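Local coordinates for syndapin (Drosophila melanogaster, PDB 3I2W), which probably acts in endocytosis, binding phospholipid membranes as a dimer through its F-BAR domain and regulating the uptake of plasma membrane proteins, at residues 21-24 / 25-28. Residues are numbered along the deposited sequence; the frame is centred on the assembly and turned at random.
Sequences YKLC and NDLQ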
ATOM      1  N   TYR B  21      -2.761 -22.563  16.281  1.00 24.78           N
ATOM      2  CA  TYR B  21      -3.343 -22.739  14.952  1.00 24.15           C
ATOM      3  C   TYR B  21      -3.943 -21.415  14.449  1.00 24.56           C
ATOM      4  O   TYR B  21      -3.487 -20.902  13.431  1.00 25.10           O
ATOM      5  CB  TYR B  21      -4.364 -23.874  14.923  1.00 23.17           C
ATOM      6  CG  TYR B  21      -5.084 -24.116  13.603  1.00 22.68           C
ATOM      7  CD1 TYR B  21      -4.522 -24.903  12.593  1.00 22.06           C
ATOM      8  CD2 TYR B  21      -6.363 -23.613  13.382  1.00 23.12           C
ATOM      9  CE1 TYR B  21      -5.195 -25.162  11.376  1.00 15.86           C
ATOM     10  CE2 TYR B  21      -7.040 -23.863  12.200  1.00 20.40           C
ATOM     11  CZ  TYR B  21      -6.435 -24.642  11.191  1.00 21.63           C
ATOM     12  OH  TYR B  21      -7.116 -24.888   9.986  1.00 22.86           O
ATOM     13  N   LYS B  22      -4.931 -20.859  15.151  1.00 24.02           N
ATOM     14  CA  LYS B  22      -5.561 -19.570  14.762  1.00 23.76           C
ATOM     15  C   LYS B  22      -4.591 -18.460  14.393  1.00 23.07           C
ATOM     16  O   LYS B  22      -4.767 -17.764  13.380  1.00 20.79           O
ATOM     17  CB  LYS B  22      -6.391 -19.048  15.913  1.00 23.85           C
ATOM     18  CG  LYS B  22      -7.813 -19.417  15.806  1.00 27.73           C
ATOM     19  CD  LYS B  22      -8.452 -19.730  17.167  1.00 31.28           C
ATOM     20  CE  LYS B  22      -9.132 -18.546  17.790  1.00 30.85           C
ATOM     21  NZ  LYS B  22     -10.170 -19.188  18.563  1.00 37.64           N
ATOM     22  N   LEU B  23      -3.579 -18.264  15.245  1.00 22.94           N
ATOM     23  CA  LEU B  23      -2.522 -17.320  14.903  1.00 22.99           C
ATOM     24  C   LEU B  23      -1.768 -17.699  13.624  1.00 23.54           C
ATOM     25  O   LEU B  23      -1.399 -16.851  12.863  1.00 24.98           O
ATOM     26  CB  LEU B  23      -1.569 -17.077  16.057  1.00 22.42           C
ATOM     27  CG  LEU B  23      -2.154 -16.549  17.374  1.00 20.93           C
ATOM     28  CD1 LEU B  23      -1.080 -16.676  18.424  1.00 22.15           C
ATOM     29  CD2 LEU B  23      -2.672 -15.120  17.344  1.00 15.48           C
ATOM     30  N   CYS B  24      -1.565 -18.957  13.320  1.00 24.22           N
ATOM     31  CA  CYS B  24      -1.107 -19.204  11.961  1.00 25.06           C
ATOM     32  C   CYS B  24      -2.059 -18.670  10.923  1.00 25.16           C
ATOM     33  O   CYS B  24      -1.636 -17.985  10.039  1.00 27.28           O
ATOM     34  CB  CYS B  24      -0.855 -20.678  11.680  1.00 25.65           C
ATOM     35  SG  CYS B  24       0.479 -21.323  12.696  1.00 26.00           S
ATOM     36  N   ASN B  25      -3.336 -18.978  10.986  1.00 24.84           N
ATOM     37  CA  ASN B  25      -4.248 -18.356  10.053  1.00 25.13           C
ATOM     38  C   ASN B  25      -4.192 -16.818   9.991  1.00 24.92           C
ATOM     39  O   ASN B  25      -4.212 -16.241   8.933  1.00 24.63           O
ATOM     40  CB  ASN B  25      -5.660 -18.763  10.361  1.00 24.84           C
ATOM     41  CG  ASN B  25      -5.949 -20.151   9.936  1.00 26.09           C
ATOM     42  OD1 ASN B  25      -5.304 -20.704   9.054  1.00 30.14           O
ATOM     43  ND2 ASN B  25      -6.919 -20.751  10.578  1.00 29.59           N
ATOM     44  N   ASP B  26      -4.110 -16.179  11.141  1.00 25.35           N
ATOM     45  CA  ASP B  26      -4.150 -14.732  11.211  1.00 24.90           C
ATOM     46  C   ASP B  26      -2.933 -14.157  10.517  1.00 24.30           C
ATOM     47  O   ASP B  26      -3.053 -13.200   9.740  1.00 24.01           O
ATOM     48  CB  ASP B  26      -4.153 -14.242  12.670  1.00 24.83           C
ATOM     49  CG  ASP B  26      -5.516 -14.401  13.385  1.00 25.72           C
ATOM     50  OD1 ASP B  26      -6.529 -14.829  12.802  1.00 25.77           O
ATOM     51  OD2 ASP B  26      -5.563 -14.134  14.611  1.00 29.65           O
ATOM     52  N   LEU B  27      -1.764 -14.714  10.812  1.00 22.87           N
ATOM     53  CA  LEU B  27      -0.553 -14.199  10.231  1.00 22.11           C
ATOM     54  C   LEU B  27      -0.556 -14.380   8.698  1.00 23.12           C
ATOM     55  O   LEU B  27      -0.124 -13.491   7.942  1.00 22.27           O
ATOM     56  CB  LEU B  27       0.601 -14.907  10.852  1.00 20.73           C
ATOM     57  CG  LEU B  27       1.986 -14.396  10.544  1.00 19.32           C
ATOM     58  CD1 LEU B  27       2.255 -12.951  10.915  1.00 17.45           C
ATOM     59  CD2 LEU B  27       2.870 -15.303  11.358  1.00 21.53           C
ATOM     60  N   GLN B  28      -1.086 -15.513   8.230  1.00 23.97           N
ATOM     61  CA  GLN B  28      -1.116 -15.733   6.799  1.00 24.11           C
ATOM     62  C   GLN B  28      -2.019 -14.692   6.244  1.00 24.86           C
ATOM     63  O   GLN B  28      -1.673 -14.026   5.287  1.00 26.11           O
ATOM     64  CB  GLN B  28      -1.575 -17.135   6.418  1.00 23.47           C
ATOM     65  CG  GLN B  28      -0.534 -18.210   6.517  1.00 22.38           C
ATOM     66  CD  GLN B  28      -1.168 -19.621   6.465  1.00 27.53           C
ATOM     67  OE1 GLN B  28      -1.318 -20.250   5.384  1.00 27.88           O
ATOM     68  NE2 GLN B  28      -1.569 -20.116   7.641  1.00 28.53           N
TER
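Residues Y21 to Q28 form two turns of helix 11-58, a long helix of the F-BAR domain. Y21 and N25 meet one turn apart on it. The N25 amide lies obliquely to the Y21 ring, with ND2 3.5 Å from CE2 and the two planes 73° apart. The Y21 ring reaches N25 because CG is anti to the backbone N (chi1 178°). Four i to i+4 backbone hydrogen bonds tie the turns together. N25 N donates to Y21 O, and D26 N to K22 O at 2.8 Å. L27 N gives the straightest of the four to L23 O, with an N-H...O angle of 170°. C24 O takes Q28 N at 3.1 Å. It also takes a weak bond from Q28 NE2 at 3.2 Å, as the Q28 side chain turns back along the helix. D26 passes L23 at an angle, CD2 of L23 lying 4.1 Å from OD2.

On one side, Q102 of helix 63-105 receives a hydrogen bond from Q28 NE2 and gives one to N25 OD1. This joins both amides to that helix. L23, C24 and L27 pack on F229 of helix 169-240. W69 of the second subunit packs on D26 and L27, and E61 of the second subunit packs on L23, placing these turns where the helices of one chain meet the dimer partner.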